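Local coordinates for putative arsenate reductase (Streptococcus mutans UA159, PDB 3FZ4), which is a putative arsenate reductase of the ArsC family, with a thioredoxin-like fold and a redox-active disulfide, its substrate not firmly established, at residues Arg97-Lys102 against Val107-Arg112. The protein carries 1 engineered substitution. Residues are numbered along the deposited sequence; the frame is centred on the assembly and turned at random. Where two conformers were deposited one is given.
Sequences RPLLVK and VQIGYR. With NA (sodium ion), chain B.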
# COMPACT_ATOMS: atom_id res chain seq x y z
N ARG A 97 -4.62 -0.01 0.97
CA ARG A 97 -4.63 0.69 -0.32
C ARG A 97 -5.39 2.00 -0.14
O ARG A 97 -6.20 2.11 0.79
CB ARG A 97 -5.27 -0.16 -1.43
CG ARG A 97 -6.66 -0.64 -1.04
CD ARG A 97 -7.31 -1.37 -2.16
NE ARG A 97 -8.72 -1.63 -1.87
CZ ARG A 97 -9.21 -2.80 -1.48
NH1 ARG A 97 -10.52 -2.90 -1.28
NH2 ARG A 97 -8.41 -3.84 -1.33
N PRO A 98 -5.12 3.01 -0.97
CA PRO A 98 -4.03 3.03 -1.96
C PRO A 98 -2.65 3.11 -1.34
O PRO A 98 -2.49 3.41 -0.15
CB PRO A 98 -4.32 4.29 -2.76
CG PRO A 98 -5.04 5.19 -1.78
CD PRO A 98 -5.87 4.27 -0.92
N LEU A 99 -1.63 2.87 -2.17
CA LEU A 99 -0.25 3.16 -1.80
C LEU A 99 0.32 4.07 -2.86
O LEU A 99 0.04 3.91 -4.05
CB LEU A 99 0.62 1.91 -1.82
CG LEU A 99 0.18 0.73 -0.98
CD1 LEU A 99 1.09 -0.47 -1.28
CD2 LEU A 99 0.22 1.08 0.51
N LEU A 100 1.09 5.05 -2.41
CA LEU A 100 1.86 5.91 -3.31
C LEU A 100 3.34 5.70 -3.02
O LEU A 100 3.76 5.76 -1.87
CB LEU A 100 1.44 7.37 -3.15
CG LEU A 100 1.96 8.32 -4.23
CD1 LEU A 100 1.31 8.02 -5.56
CD2 LEU A 100 1.74 9.77 -3.83
N VAL A 101 4.08 5.40 -4.08
CA VAL A 101 5.47 4.97 -4.01
C VAL A 101 6.27 5.86 -4.94
O VAL A 101 5.84 6.11 -6.05
CB VAL A 101 5.58 3.48 -4.39
CG1 VAL A 101 7.02 2.98 -4.34
CG2 VAL A 101 4.69 2.63 -3.49
N LYS A 102 7.43 6.32 -4.48
CA LYS A 102 8.28 7.19 -5.31
C LYS A 102 9.64 6.55 -5.42
O LYS A 102 10.33 6.35 -4.42
CB LYS A 102 8.41 8.61 -4.74
CG LYS A 102 9.06 9.60 -5.71
CD LYS A 102 9.01 11.03 -5.17
CE LYS A 102 9.86 11.16 -3.88
NZ LYS A 102 10.06 12.58 -3.45
N VAL A 107 5.78 6.40 0.11
CA VAL A 107 5.63 7.80 0.57
C VAL A 107 4.29 8.12 1.17
O VAL A 107 4.19 9.08 1.91
CB VAL A 107 5.98 8.88 -0.49
CG1 VAL A 107 7.43 8.74 -0.91
CG2 VAL A 107 5.06 8.84 -1.70
N GLN A 108 3.26 7.33 0.87
CA GLN A 108 1.99 7.50 1.57
C GLN A 108 1.19 6.22 1.53
O GLN A 108 1.00 5.65 0.44
CB GLN A 108 1.15 8.66 1.03
CG GLN A 108 -0.06 8.96 1.94
CD GLN A 108 -0.72 10.27 1.62
OE1 GLN A 108 -0.05 11.24 1.28
NE2 GLN A 108 -2.03 10.32 1.74
N ILE A 109 0.71 5.78 2.70
CA ILE A 109 -0.22 4.64 2.78
C ILE A 109 -1.62 5.18 3.04
O ILE A 109 -1.80 6.02 3.93
CB ILE A 109 0.16 3.67 3.95
CG1 ILE A 109 1.60 3.15 3.87
CG2 ILE A 109 -0.82 2.51 4.01
CD1 ILE A 109 2.03 2.39 5.14
N GLY A 110 -2.62 4.70 2.31
CA GLY A 110 -3.99 5.17 2.48
C GLY A 110 -4.17 6.60 2.00
O GLY A 110 -3.31 7.18 1.29
N TYR A 111 -5.28 7.21 2.37
CA TYR A 111 -5.61 8.53 1.84
C TYR A 111 -6.27 9.38 2.94
O TYR A 111 -7.39 9.86 2.81
CB TYR A 111 -6.48 8.40 0.57
CG TYR A 111 -6.55 9.67 -0.22
CD1 TYR A 111 -5.42 10.25 -0.76
CD2 TYR A 111 -7.77 10.30 -0.43
CE1 TYR A 111 -5.50 11.45 -1.50
CE2 TYR A 111 -7.85 11.45 -1.17
CZ TYR A 111 -6.72 12.04 -1.68
OH TYR A 111 -6.84 13.19 -2.42
N ARG A 112 -5.55 9.54 4.04
CA ARG A 112 -6.04 10.36 5.16
C ARG A 112 -5.77 11.82 4.97
O ARG A 112 -6.43 12.65 5.60
CB ARG A 112 -5.37 9.94 6.47
CG ARG A 112 -5.65 8.54 6.83
CD ARG A 112 -5.16 8.21 8.23
NE ARG A 112 -6.11 8.56 9.33
CZ ARG A 112 -5.97 9.62 10.13
NH1 ARG A 112 -4.93 10.44 10.01
NH2 ARG A 112 -6.84 9.85 11.10
NA NA B . -1.57 6.51 -0.75
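Leu100 faces both Val107 and Gln108, and Leu100 O accepts from Val107 N at 2.9 Å, lying in the carbonyl plane, and from Gln108 N at 3.2 Å, tilted out of it. Two residues set against one make a classic beta bulge. Leu100 N returns an almost straight bond to Gln108 O (2.9 Å, 172°), and past the non-hydrogen-bonded pair Leu99-Ile109, Gly110 N reaches Pro98 O at 2.8 Å. Gly110 has a positive phi of 69°, which glycine adopts readily, just where strand 105-109 has ended.

These bonds join the C-terminal beta hairpin of the thioredoxin-like fold, in which strand 105-109 is the edge strand and strand 99-102 pairs on its other side with strand 5-9. Pro98 follows a cis peptide bond, as the proline facing the CxxC motif does in thioredoxins, and here it rests on Thr15 and Cys16 of helix 14-26.

Apolar side chains pack on both faces of the hairpin. Leu99 and Ile109 lie side by side, CD2 of Leu99 3.9 Å from CG2 of Ile109, and Leu99 continues onto Trp48. Val107 has CG1 anti to its carbonyl carbon (chi1 -61°), which turns the CG2 methyl against Leu100 O at 3.3 Å and obliquely across the Leu100 side chain, 4.0 Å from its CG.

A sodium ion sits on the face that carries Leu100 and Gln108, bound by Gln108 O at 3.0 Å, Gly110 O at 2.8 Å and the hydroxyl of Tyr115. Gln108 directs its amide onward to Thr113 O, with a weak bond from NE2 to Gly110 O.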